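Local coordinates for protein arginase (Glaciozyma antarctica, PDB 5YNL) that probably hydrolyses L-arginine to L-ornithine and urea, as expected of a cold-adapted member of the arginase family, at residues 181-186 with 197-202; 153-158 with 176-181; 157-162 with 217-222; 227-232 with 248-253. All coordinates share one frame; numbering follows the deposited sequence.

Interaction 1 (181-186 with 197-202); sequences ADINTP and CPVSFL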
loop_
_atom_site.group_PDB
_atom_site.type_symbol
_atom_site.label_atom_id
_atom_site.label_comp_id
_atom_site.label_asym_id
_atom_site.label_seq_id
_atom_site.Cartn_x
_atom_site.Cartn_y
_atom_site.Cartn_z
ATOM N N ALA A 181 -11.356 2.149 5.361
ATOM C CA ALA A 181 -11.159 3.168 4.329
ATOM C C ALA A 181 -10.117 4.219 4.727
ATOM O O ALA A 181 -9.538 4.864 3.855
ATOM C CB ALA A 181 -12.492 3.832 3.943
ATOM N N ASP A 182 -9.885 4.389 6.031
ATOM C CA ASP A 182 -8.919 5.377 6.535
ATOM C C ASP A 182 -9.040 6.762 5.847
ATOM O O ASP A 182 -8.031 7.405 5.527
ATOM C CB ASP A 182 -7.479 4.840 6.407
ATOM C CG ASP A 182 -7.210 3.626 7.287
ATOM O OD1 ASP A 182 -7.948 3.405 8.265
ATOM O OD2 ASP A 182 -6.234 2.896 7.011
ATOM N N ILE A 183 -10.267 7.219 5.615
ATOM C CA ILE A 183 -10.453 8.431 4.824
ATOM C C ILE A 183 -10.984 9.626 5.617
ATOM O O ILE A 183 -11.289 10.671 5.043
ATOM C CB ILE A 183 -11.323 8.161 3.562
ATOM C CG1 ILE A 183 -10.950 9.115 2.421
ATOM C CG2 ILE A 183 -12.806 8.234 3.881
ATOM C CD1 ILE A 183 -11.476 8.665 1.091
ATOM N N ASN A 184 -11.066 9.484 6.935
ATOM C CA ASN A 184 -11.563 10.573 7.774
ATOM C C ASN A 184 -10.758 11.861 7.694
ATOM O O ASN A 184 -9.529 11.839 7.729
ATOM C CB ASN A 184 -11.659 10.147 9.239
ATOM C CG ASN A 184 -13.082 9.936 9.682
ATOM O OD1 ASN A 184 -14.020 10.225 8.941
ATOM N ND2 ASN A 184 -13.258 9.447 10.899
ATOM N N THR A 185 -11.464 12.983 7.586
ATOM C CA THR A 185 -10.850 14.289 7.801
ATOM C C THR A 185 -10.679 14.448 9.309
ATOM O O THR A 185 -11.366 13.777 10.085
ATOM C CB THR A 185 -11.743 15.420 7.249
ATOM O OG1 THR A 185 -11.222 16.698 7.641
ATOM C CG2 THR A 185 -13.166 15.287 7.771
ATOM N N PRO A 186 -9.756 15.319 9.742
ATOM C CA PRO A 186 -9.693 15.653 11.173
ATOM C C PRO A 186 -10.980 16.323 11.669
ATOM O O PRO A 186 -11.117 16.592 12.866
ATOM C CB PRO A 186 -8.524 16.635 11.248
ATOM C CG PRO A 186 -7.645 16.245 10.111
ATOM C CD PRO A 186 -8.577 15.810 9.007
ATOM N N CYS A 197 -6.931 8.724 8.944
ATOM C CA CYS A 197 -6.926 9.958 8.155
ATOM C C CYS A 197 -6.021 10.057 6.901
ATOM O O CYS A 197 -6.125 11.041 6.169
ATOM C CB CYS A 197 -6.655 11.158 9.069
ATOM S SG CYS A 197 -7.779 11.268 10.464
ATOM N N PRO A 198 -5.155 9.054 6.633
ATOM C CA PRO A 198 -4.128 9.349 5.626
ATOM C C PRO A 198 -4.658 9.635 4.229
ATOM O O PRO A 198 -4.001 10.348 3.465
ATOM C CB PRO A 198 -3.302 8.054 5.580
ATOM C CG PRO A 198 -4.255 6.985 5.961
ATOM C CD PRO A 198 -5.107 7.633 7.037
ATOM N N VAL A 199 -5.810 9.078 3.886
ATOM C CA VAL A 199 -6.319 9.272 2.537
ATOM C C VAL A 199 -6.859 10.693 2.389
ATOM O O VAL A 199 -6.740 11.311 1.332
ATOM C CB VAL A 199 -7.374 8.212 2.163
ATOM C CG1 VAL A 199 -7.645 8.229 0.663
ATOM C CG2 VAL A 199 -6.893 6.840 2.566
ATOM N N SER A 200 -7.416 11.217 3.476
ATOM C CA SER A 200 -7.983 12.554 3.475
ATOM C C SER A 200 -6.923 13.629 3.214
ATOM O O SER A 200 -7.236 14.701 2.685
ATOM C CB SER A 200 -8.735 12.817 4.786
ATOM O OG SER A 200 -7.856 13.041 5.870
ATOM N N PHE A 201 -5.669 13.346 3.568
ATOM C CA PHE A 201 -4.581 14.298 3.318
ATOM C C PHE A 201 -4.102 14.147 1.871
ATOM O O PHE A 201 -3.845 15.128 1.185
ATOM C CB PHE A 201 -3.411 14.061 4.285
ATOM C CG PHE A 201 -3.683 14.482 5.714
ATOM C CD1 PHE A 201 -4.467 13.699 6.562
ATOM C CD2 PHE A 201 -3.112 15.644 6.226
ATOM C CE1 PHE A 201 -4.704 14.085 7.882
ATOM C CE2 PHE A 201 -3.348 16.039 7.548
ATOM C CZ PHE A 201 -4.146 15.256 8.373
ATOM N N LEU A 202 -3.964 12.900 1.414
ATOM C CA LEU A 202 -3.511 12.652 0.041
ATOM C C LEU A 202 -4.503 13.186 -0.991
ATOM O O LEU A 202 -4.107 13.622 -2.077
ATOM C CB LEU A 202 -3.262 11.168 -0.179
ATOM C CG LEU A 202 -2.247 10.580 0.802
ATOM C CD1 LEU A 202 -2.320 9.053 0.788
ATOM C CD2 LEU A 202 -0.827 11.073 0.518
#

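Interaction 2 (153-158 with 176-181); sequences GDHSLA and WVDAHA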
loop_
_atom_site.group_PDB
_atom_site.type_symbol
_atom_site.label_atom_id
_atom_site.label_comp_id
_atom_site.label_asym_id
_atom_site.label_seq_id
_atom_site.Cartn_x
_atom_site.Cartn_y
_atom_site.Cartn_z
ATOM N N GLY A 153 4.387 -0.848 10.178
ATOM C CA GLY A 153 3.364 -0.936 11.173
ATOM C C GLY A 153 2.142 -0.317 10.518
ATOM O O GLY A 153 1.569 -0.861 9.568
ATOM N N ASP A 154 1.788 0.865 10.998
ATOM C CA ASP A 154 0.482 1.451 10.778
ATOM C C ASP A 154 0.216 1.857 9.334
ATOM O O ASP A 154 1.124 2.259 8.621
ATOM C CB ASP A 154 0.347 2.664 11.678
ATOM C CG ASP A 154 -1.055 3.125 11.787
ATOM O OD1 ASP A 154 -1.763 2.581 12.659
ATOM O OD2 ASP A 154 -1.456 4.009 10.992
ATOM N N HIS A 155 -1.035 1.757 8.907
ATOM C CA HIS A 155 -1.388 2.151 7.550
ATOM C C HIS A 155 -1.342 3.684 7.325
ATOM O O HIS A 155 -1.197 4.140 6.189
ATOM C CB HIS A 155 -2.721 1.524 7.107
ATOM C CG HIS A 155 -2.798 1.250 5.629
ATOM N ND1 HIS A 155 -3.850 0.578 5.044
ATOM C CD2 HIS A 155 -1.948 1.570 4.624
ATOM C CE1 HIS A 155 -3.636 0.473 3.743
ATOM N NE2 HIS A 155 -2.493 1.074 3.464
ATOM N N SER A 156 -1.412 4.474 8.396
ATOM C CA SER A 156 -1.245 5.926 8.252
ATOM C C SER A 156 0.091 6.270 7.597
ATOM O O SER A 156 0.249 7.356 7.018
ATOM C CB SER A 156 -1.404 6.669 9.590
ATOM O OG SER A 156 -0.467 6.237 10.577
ATOM N N LEU A 157 1.047 5.340 7.690
ATOM C CA LEU A 157 2.352 5.483 7.044
ATOM C C LEU A 157 2.212 5.591 5.518
ATOM O O LEU A 157 3.153 6.048 4.833
ATOM C CB LEU A 157 3.257 4.306 7.386
ATOM C CG LEU A 157 4.049 4.293 8.687
ATOM C CD1 LEU A 157 3.467 5.234 9.748
ATOM C CD2 LEU A 157 4.118 2.873 9.210
ATOM N N ALA A 158 1.050 5.176 4.995
ATOM C CA ALA A 158 0.760 5.367 3.570
ATOM C C ALA A 158 0.731 6.845 3.142
ATOM O O ALA A 158 0.819 7.151 1.956
ATOM C CB ALA A 158 -0.504 4.653 3.142
ATOM N N TRP A 176 -5.706 0.028 -2.660
ATOM C CA TRP A 176 -5.591 0.088 -1.224
ATOM C C TRP A 176 -6.331 -1.135 -0.697
ATOM O O TRP A 176 -7.541 -1.288 -0.919
ATOM C CB TRP A 176 -6.240 1.379 -0.752
ATOM C CG TRP A 176 -6.121 1.694 0.692
ATOM C CD1 TRP A 176 -6.827 1.133 1.728
ATOM C CD2 TRP A 176 -5.308 2.717 1.269
ATOM N NE1 TRP A 176 -6.465 1.730 2.917
ATOM C CE2 TRP A 176 -5.536 2.701 2.661
ATOM C CE3 TRP A 176 -4.390 3.626 0.746
ATOM C CZ2 TRP A 176 -4.865 3.563 3.536
ATOM C CZ3 TRP A 176 -3.733 4.477 1.608
ATOM C CH2 TRP A 176 -3.973 4.445 2.986
ATOM N N VAL A 177 -5.599 -2.026 -0.037
ATOM C CA VAL A 177 -6.185 -3.252 0.479
ATOM C C VAL A 177 -6.238 -3.195 2.008
ATOM O O VAL A 177 -5.200 -3.177 2.693
ATOM C CB VAL A 177 -5.407 -4.486 -0.008
ATOM C CG1 VAL A 177 -6.055 -5.783 0.536
ATOM C CG2 VAL A 177 -5.344 -4.508 -1.555
ATOM N N ASP A 178 -7.458 -3.153 2.546
ATOM C CA ASP A 178 -7.659 -2.852 3.966
ATOM C C ASP A 178 -9.115 -3.087 4.306
ATOM O O ASP A 178 -9.990 -3.004 3.434
ATOM C CB ASP A 178 -7.287 -1.383 4.253
ATOM C CG ASP A 178 -6.999 -1.110 5.729
ATOM O OD1 ASP A 178 -7.866 -1.424 6.571
ATOM O OD2 ASP A 178 -5.913 -0.581 6.054
ATOM N N ALA A 179 -9.359 -3.419 5.571
ATOM C CA ALA A 179 -10.718 -3.546 6.082
ATOM C C ALA A 179 -11.294 -2.156 6.306
ATOM O O ALA A 179 -12.511 -1.990 6.453
ATOM C CB ALA A 179 -10.714 -4.335 7.383
ATOM N N HIS A 180 -10.404 -1.162 6.345
ATOM C CA HIS A 180 -10.773 0.212 6.680
ATOM C C HIS A 180 -10.474 1.175 5.550
ATOM O O HIS A 180 -9.445 1.064 4.890
ATOM C CB HIS A 180 -9.993 0.674 7.908
ATOM C CG HIS A 180 -9.995 -0.308 9.026
ATOM N ND1 HIS A 180 -11.162 -0.820 9.565
ATOM C CD2 HIS A 180 -8.982 -0.885 9.713
ATOM C CE1 HIS A 180 -10.862 -1.658 10.536
ATOM N NE2 HIS A 180 -9.542 -1.717 10.647
ATOM N N ALA A 181 -11.356 2.149 5.361
ATOM C CA ALA A 181 -11.159 3.168 4.329
ATOM C C ALA A 181 -10.117 4.219 4.727
ATOM O O ALA A 181 -9.538 4.864 3.855
ATOM C CB ALA A 181 -12.492 3.832 3.943
#

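Interaction 3 (157-162 with 217-222); sequences LAMGTV and SWIKPC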
loop_
_atom_site.group_PDB
_atom_site.type_symbol
_atom_site.label_atom_id
_atom_site.label_comp_id
_atom_site.label_asym_id
_atom_site.label_seq_id
_atom_site.Cartn_x
_atom_site.Cartn_y
_atom_site.Cartn_z
ATOM N N LEU A 157 1.047 5.340 7.690
ATOM C CA LEU A 157 2.352 5.483 7.044
ATOM C C LEU A 157 2.212 5.591 5.518
ATOM O O LEU A 157 3.153 6.048 4.833
ATOM C CB LEU A 157 3.257 4.306 7.386
ATOM C CG LEU A 157 4.049 4.293 8.687
ATOM C CD1 LEU A 157 3.467 5.234 9.748
ATOM C CD2 LEU A 157 4.118 2.873 9.210
ATOM N N ALA A 158 1.050 5.176 4.995
ATOM C CA ALA A 158 0.760 5.367 3.570
ATOM C C ALA A 158 0.731 6.845 3.142
ATOM O O ALA A 158 0.819 7.151 1.956
ATOM C CB ALA A 158 -0.504 4.653 3.142
ATOM N N MET A 159 0.599 7.747 4.106
ATOM C CA MET A 159 0.785 9.152 3.835
ATOM C C MET A 159 2.168 9.359 3.231
ATOM O O MET A 159 2.323 10.063 2.229
ATOM C CB MET A 159 0.633 9.964 5.122
ATOM C CG MET A 159 -0.780 10.484 5.343
ATOM S SD MET A 159 -0.933 11.656 6.710
ATOM C CE MET A 159 -0.658 10.550 8.107
ATOM N N GLY A 160 3.172 8.723 3.823
ATOM C CA GLY A 160 4.531 8.874 3.337
ATOM C C GLY A 160 4.793 8.094 2.063
ATOM O O GLY A 160 5.259 8.653 1.058
ATOM N N THR A 161 4.487 6.802 2.116
ATOM C CA THR A 161 4.720 5.887 1.006
ATOM C C THR A 161 4.079 6.383 -0.306
ATOM O O THR A 161 4.695 6.317 -1.382
ATOM C CB THR A 161 4.216 4.461 1.387
ATOM O OG1 THR A 161 4.839 3.463 0.574
ATOM C CG2 THR A 161 2.761 4.367 1.203
ATOM N N VAL A 162 2.859 6.909 -0.215
ATOM C CA VAL A 162 2.134 7.361 -1.395
ATOM C C VAL A 162 2.683 8.728 -1.859
ATOM O O VAL A 162 2.736 9.016 -3.056
ATOM C CB VAL A 162 0.603 7.418 -1.115
ATOM C CG1 VAL A 162 -0.149 8.175 -2.205
ATOM C CG2 VAL A 162 0.028 6.029 -0.950
ATOM N N SER A 217 2.631 20.380 6.117
ATOM C CA SER A 217 2.879 21.279 4.995
ATOM C C SER A 217 3.543 20.541 3.835
ATOM O O SER A 217 3.216 20.776 2.664
ATOM C CB SER A 217 3.759 22.451 5.444
ATOM O OG SER A 217 3.571 22.735 6.821
ATOM N N TRP A 218 4.469 19.644 4.174
ATOM C CA TRP A 218 5.185 18.826 3.194
ATOM C C TRP A 218 4.251 17.975 2.332
ATOM O O TRP A 218 4.647 17.484 1.274
ATOM C CB TRP A 218 6.190 17.918 3.902
ATOM C CG TRP A 218 5.538 16.963 4.841
ATOM C CD1 TRP A 218 5.175 17.203 6.132
ATOM C CD2 TRP A 218 5.159 15.607 4.563
ATOM N NE1 TRP A 218 4.599 16.081 6.680
ATOM C CE2 TRP A 218 4.577 15.088 5.736
ATOM C CE3 TRP A 218 5.259 14.780 3.437
ATOM C CZ2 TRP A 218 4.098 13.776 5.816
ATOM C CZ3 TRP A 218 4.781 13.480 3.519
ATOM C CH2 TRP A 218 4.210 12.992 4.697
ATOM N N ILE A 219 3.014 17.799 2.783
ATOM C CA ILE A 219 2.055 17.009 2.025
ATOM C C ILE A 219 1.332 17.836 0.971
ATOM O O ILE A 219 0.588 18.770 1.289
ATOM C CB ILE A 219 1.018 16.328 2.932
ATOM C CG1 ILE A 219 1.694 15.262 3.791
ATOM C CG2 ILE A 219 -0.091 15.705 2.095
ATOM C CD1 ILE A 219 0.744 14.498 4.692
ATOM N N LYS A 220 1.570 17.494 -0.289
ATOM C CA LYS A 220 0.752 18.007 -1.379
ATOM C C LYS A 220 -0.257 16.916 -1.731
ATOM O O LYS A 220 0.071 15.718 -1.700
ATOM C CB LYS A 220 1.604 18.362 -2.600
ATOM N N PRO A 221 -1.502 17.323 -2.020
ATOM C CA PRO A 221 -2.524 16.382 -2.481
ATOM C C PRO A 221 -2.073 15.789 -3.805
ATOM O O PRO A 221 -2.166 16.459 -4.835
ATOM C CB PRO A 221 -3.750 17.274 -2.704
ATOM C CG PRO A 221 -3.522 18.469 -1.852
ATOM C CD PRO A 221 -2.038 18.682 -1.825
ATOM N N CYS A 222 -1.576 14.558 -3.783
ATOM C CA CYS A 222 -1.008 13.976 -4.989
ATOM C C CYS A 222 -1.916 12.907 -5.592
ATOM O O CYS A 222 -1.565 12.273 -6.594
ATOM C CB CYS A 222 0.375 13.404 -4.680
ATOM S SG CYS A 222 0.390 12.113 -3.399
#

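Interaction 4 (227-232 with 248-253); sequences RIVYIG and NIKCFS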
loop_
_atom_site.group_PDB
_atom_site.type_symbol
_atom_site.label_atom_id
_atom_site.label_comp_id
_atom_site.label_asym_id
_atom_site.label_seq_id
_atom_site.Cartn_x
_atom_site.Cartn_y
_atom_site.Cartn_z
ATOM N N ARG A 227 -8.209 7.885 -8.881
ATOM C CA ARG A 227 -6.968 7.121 -8.972
ATOM C C ARG A 227 -6.847 6.101 -7.823
ATOM O O ARG A 227 -5.945 5.270 -7.809
ATOM C CB ARG A 227 -5.759 8.074 -8.997
ATOM C CG ARG A 227 -5.043 8.262 -10.359
ATOM C CD ARG A 227 -5.966 8.659 -11.500
ATOM N NE ARG A 227 -6.397 7.495 -12.286
ATOM C CZ ARG A 227 -7.053 7.571 -13.447
ATOM N NH1 ARG A 227 -7.359 8.755 -13.969
ATOM N NH2 ARG A 227 -7.401 6.462 -14.092
ATOM N N ILE A 228 -7.768 6.148 -6.869
ATOM C CA ILE A 228 -7.750 5.186 -5.766
ATOM C C ILE A 228 -8.891 4.174 -5.855
ATOM O O ILE A 228 -10.011 4.528 -6.251
ATOM C CB ILE A 228 -7.718 5.880 -4.365
ATOM C CG1 ILE A 228 -7.822 4.842 -3.226
ATOM C CG2 ILE A 228 -8.766 6.983 -4.266
ATOM C CD1 ILE A 228 -7.677 5.419 -1.804
ATOM N N VAL A 229 -8.587 2.909 -5.522
ATOM C CA VAL A 229 -9.610 1.877 -5.401
ATOM C C VAL A 229 -9.371 1.036 -4.144
ATOM O O VAL A 229 -8.213 0.749 -3.773
ATOM C CB VAL A 229 -9.748 1.022 -6.708
ATOM C CG1 VAL A 229 -8.497 0.192 -6.964
ATOM C CG2 VAL A 229 -10.978 0.125 -6.657
ATOM N N TYR A 230 -10.466 0.677 -3.474
ATOM C CA TYR A 230 -10.419 -0.051 -2.217
ATOM C C TYR A 230 -10.908 -1.492 -2.430
ATOM O O TYR A 230 -11.953 -1.732 -3.068
ATOM C CB TYR A 230 -11.332 0.620 -1.190
ATOM C CG TYR A 230 -10.832 1.915 -0.595
ATOM C CD1 TYR A 230 -9.919 1.915 0.445
ATOM C CD2 TYR A 230 -11.303 3.137 -1.041
ATOM C CE1 TYR A 230 -9.468 3.094 1.006
ATOM C CE2 TYR A 230 -10.855 4.332 -0.478
ATOM C CZ TYR A 230 -9.937 4.294 0.544
ATOM O OH TYR A 230 -9.478 5.462 1.110
ATOM N N ILE A 231 -10.157 -2.447 -1.891
ATOM C CA ILE A 231 -10.520 -3.854 -1.935
ATOM C C ILE A 231 -10.403 -4.403 -0.535
ATOM O O ILE A 231 -9.331 -4.253 0.091
ATOM C CB ILE A 231 -9.548 -4.644 -2.820
ATOM C CG1 ILE A 231 -9.654 -4.137 -4.261
ATOM C CG2 ILE A 231 -9.848 -6.139 -2.743
ATOM C CD1 ILE A 231 -8.527 -4.574 -5.185
ATOM N N GLY A 232 -11.466 -5.062 -0.054
ATOM C CA GLY A 232 -11.450 -5.747 1.232
ATOM C C GLY A 232 -12.208 -5.041 2.344
ATOM O O GLY A 232 -12.252 -5.523 3.481
ATOM N N ASN A 248 -16.838 10.055 -5.073
ATOM C CA ASN A 248 -17.000 9.019 -6.090
ATOM C C ASN A 248 -15.822 8.044 -6.210
ATOM O O ASN A 248 -15.329 7.751 -7.305
ATOM C CB ASN A 248 -17.326 9.645 -7.440
ATOM C CG ASN A 248 -18.022 8.674 -8.371
ATOM O OD1 ASN A 248 -18.438 7.573 -7.966
ATOM N ND2 ASN A 248 -18.166 9.078 -9.624
ATOM N N ILE A 249 -15.382 7.542 -5.065
ATOM C CA ILE A 249 -14.256 6.628 -5.014
ATOM C C ILE A 249 -14.767 5.190 -5.135
ATOM O O ILE A 249 -15.701 4.802 -4.426
ATOM C CB ILE A 249 -13.443 6.864 -3.717
ATOM C CG1 ILE A 249 -12.721 8.221 -3.822
ATOM C CG2 ILE A 249 -12.467 5.736 -3.463
ATOM C CD1 ILE A 249 -11.993 8.661 -2.575
ATOM N N LYS A 250 -14.170 4.410 -6.042
ATOM C CA LYS A 250 -14.597 3.035 -6.271
ATOM C C LYS A 250 -14.234 2.225 -5.050
ATOM O O LYS A 250 -13.091 2.269 -4.606
ATOM C CB LYS A 250 -13.899 2.440 -7.498
ATOM C CG LYS A 250 -14.643 1.244 -8.133
ATOM C CD LYS A 250 -15.723 1.784 -9.077
ATOM C CE LYS A 250 -16.771 0.733 -9.439
ATOM N NZ LYS A 250 -17.926 1.490 -10.045
ATOM N N CYS A 251 -15.195 1.490 -4.498
ATOM C CA CYS A 251 -14.919 0.618 -3.352
ATOM C C CYS A 251 -15.414 -0.785 -3.620
ATOM O O CYS A 251 -16.566 -0.987 -4.012
ATOM C CB CYS A 251 -15.555 1.157 -2.060
ATOM S SG CYS A 251 -14.971 2.817 -1.565
ATOM N N PHE A 252 -14.523 -1.755 -3.429
ATOM C CA PHE A 252 -14.907 -3.164 -3.486
ATOM C C PHE A 252 -14.809 -3.761 -2.112
ATOM O O PHE A 252 -13.720 -4.052 -1.623
ATOM C CB PHE A 252 -14.038 -3.928 -4.472
ATOM C CG PHE A 252 -14.310 -3.550 -5.892
ATOM C CD1 PHE A 252 -15.513 -3.923 -6.500
ATOM C CD2 PHE A 252 -13.413 -2.764 -6.602
ATOM C CE1 PHE A 252 -15.788 -3.552 -7.800
ATOM C CE2 PHE A 252 -13.680 -2.397 -7.917
ATOM C CZ PHE A 252 -14.869 -2.788 -8.507
ATOM N N SER A 253 -15.952 -3.907 -1.464
ATOM C CA SER A 253 -15.966 -4.425 -0.115
ATOM C C SER A 253 -16.043 -5.945 -0.167
ATOM O O SER A 253 -16.052 -6.541 -1.256
ATOM C CB SER A 253 -17.167 -3.869 0.648
ATOM O OG SER A 253 -18.334 -4.552 0.251
HETATM O O HOH W 1 -11.716 5.709 -7.803
#

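Interaction 1 (181-186 with 197-202)
Ser200 OG lies between two carbonyl oxygens, Asn184 O at 2.8 Å from it across the contact and Cys197 O at 2.7 Å within its own turn. The hydroxyl has one proton for both, so which oxygen receives it stays open. With OG between the backbone N and the carbonyl carbon (chi1 75°), serine's short side chain can reach back to the start of its helix and outward to the loop at once. The neighbouring Val199 N donates to Asp182 O at 3.2 Å, the donor nearly along the C=O axis and the N-H bent little (161°). That carbonyl also has Val199 CG2 at 3.2 Å and Pro198 CD at 3.3 Å beside it. A proline fits this first helical position, where a backbone N-H has no earlier turn to bond to, and its ring lies against Asp182 CB. With alanine here, CG and CD would be gone, which would probably open a gap beside Asp182 CB and leave the helix start less rigid. Farther out, the Ile183 and Val199 side chains cross obliquely, Ile183 CG1 3.7 Å from Val199 CB, and at the solvent side Pro186 CG meets Phe201 CZ at 4.0 Å. Carbonyl oxygens thus tie the loop after strand 173-177 to helix 198-202: Asp182 O accepts from Val199 N, and Asn184 O lies within reach of the Ser200 hydroxyl, while Ile183 and Val199 keep the neighbouring space apolar.

Interaction 2 (153-158 with 176-181)
His155 reaches across to Trp176 and Asp178, each using a different side of the imidazole. Its CB is 4.0 Å from Asp178 OD2, and at CG the ring begins to lie over the indole. ND1, the next atom, donates to Asp178 OD2 at 2.6 Å along an almost straight N-H (167°). The acceptor sits in the imidazole plane and uses its anti lone pair, with ring and carboxylate nearly coplanar. Asp178 has CG anti to its backbone N (chi1 -160°), which swings the carboxylate out to the histidine. Its other oxygen, OD1, takes His180 N at 2.6 Å in an Asx turn, so the carboxylate is gripped at both ends. On the far edge of the imidazole, CD2 lies 3.7 Å from Trp176 CZ2, and NE2 bonds to Ser284 on strand 281-286. The His155 ring and the six-membered ring of Trp176 form an offset stack, centroids 3.9 Å apart and planes 18° from parallel. Ala158 CB, small enough to fit beside the indole, rests 3.5 Å from Trp176 CH2. A leucine in place of Trp176 would probably lose the flat surface beneath the imidazole, leaving His155 freer to tilt away from Asp178. Asp286 and Asp288 lie close to Asp178, forming an acidic cluster at the C-terminal ends of parallel strands. In other arginases the histidine of the GDHS motif and the aspartates and histidine of the DAHAD motif bind manganese; here His155 and Asp178 bond directly, consistent with an arginase metal site seen without an ion between these two groups.

Interaction 3 (157-162 with 217-222)
The first turn of helix 158-168 carries this contact, in which Met159, Gly160 and Val162 meet Trp218, Ile219 and Cys222 of the loop that leads to strand 228-233. Met159 SD touches Ile219 CD1 at 3.9 Å, the two side chains crossing at about a right angle. A bend at chi3 (-70°) turns the methionine's methyl group aside, leaving its sulfur to face the isoleucine, and a flexible thioether suits a site that Pro198 and Phe201 of helix 198-202 also line. The indole of Trp218 approaches edge on: its CH2 comes within 4.3 Å of Gly160 CA, which lies near the ring plane. Having no side chain, Gly160 leaves extra room for the large ring beside the helix backbone. This helix is the connection between parallel strands 147-152 and 173-177, which are not neighbours in the sheet, and the loop residues lie on its flank beside helix 124-142. Ser128 of that helix bonds to Trp218 NE1, anchoring the polar end of the indole, while Ile219 CG1 lies over one face, toward its rim. Farther along, Cys222 SG sits 3.9 Å from Val162 O and 4.2 Å from Val162 CG1. The cysteine's sulfur stands between its own backbone N and carbonyl carbon (chi1 59°), a position that directs it to the helix, where a small, polarisable atom fits beside both the branched valine and its carbonyl.

Interaction 4 (227-232 with 248-253)
Phe252 N donates to Tyr230 O at 2.6 Å, the shortest bond between the two strands. Tyr230 N in turn gives a longer bond of 3.3 Å to Lys250 O, so Tyr230 engages the residues on either side of Cys251, as parallel pairing requires. Phe252 likewise uses both its backbone groups: its carbonyl O accepts from Gly232 N at 2.9 Å. Gly232 has a positive phi (105°), a conformation awkward for residues with a CB, and there the chain turns its corner. At the other end a water replaces a direct bond, donating to Ile228 O at 2.6 Å and accepting from Lys250 N. Strands 228-233 and 250-253 are the two strands of a beta-alpha-beta unit whose helix is 241-246, and the second is the last strand at this edge of the chain's parallel sheet. On one face the Tyr230 ring presents its edge to Ile249, CE2 lying 3.7 Å from Ile249 CG2, and Cys251 SG approaches obliquely, 3.7 Å from Tyr230 CD2. Ile228 CG1 lies over one face of that ring, toward the rim, and Leu244 of the connecting helix touches both Tyr230 and Cys251. On the other face Val229 CG2, anti to its backbone N, meets the edge of the Phe252 ring, 3.8 Å from Phe252 CD2. Apolar Val229 and Phe252 suit this place under helix 254-273, while Lys250 shares the face but its end leads away.

How the interactions relate
Interaction 2 lies deepest, about 7 Å from the chain's centre to its own, and is the one with a His-carboxylate bond and an aromatic stack; the other three, at about 13 to 14 Å, are buried but reach partly exposed or exposed residues. Interactions 2 and 4 both reach neighbouring strands, 173-177 and 228-233, of one sheet: Trp176 N probably bonds to Val229 O. Interactions 2 and 3 share Leu157 and Ala158 at the start of helix 158-168. Interaction 1 touches all three: Ala181 O and Tyr230 OH form a weak hydrogen bond, and Pro198 packs on Met159. Chemistry follows place, with backbone bonds joining strands in 4, loop carbonyls meeting a helix start in 1, and van der Waals touches in 3.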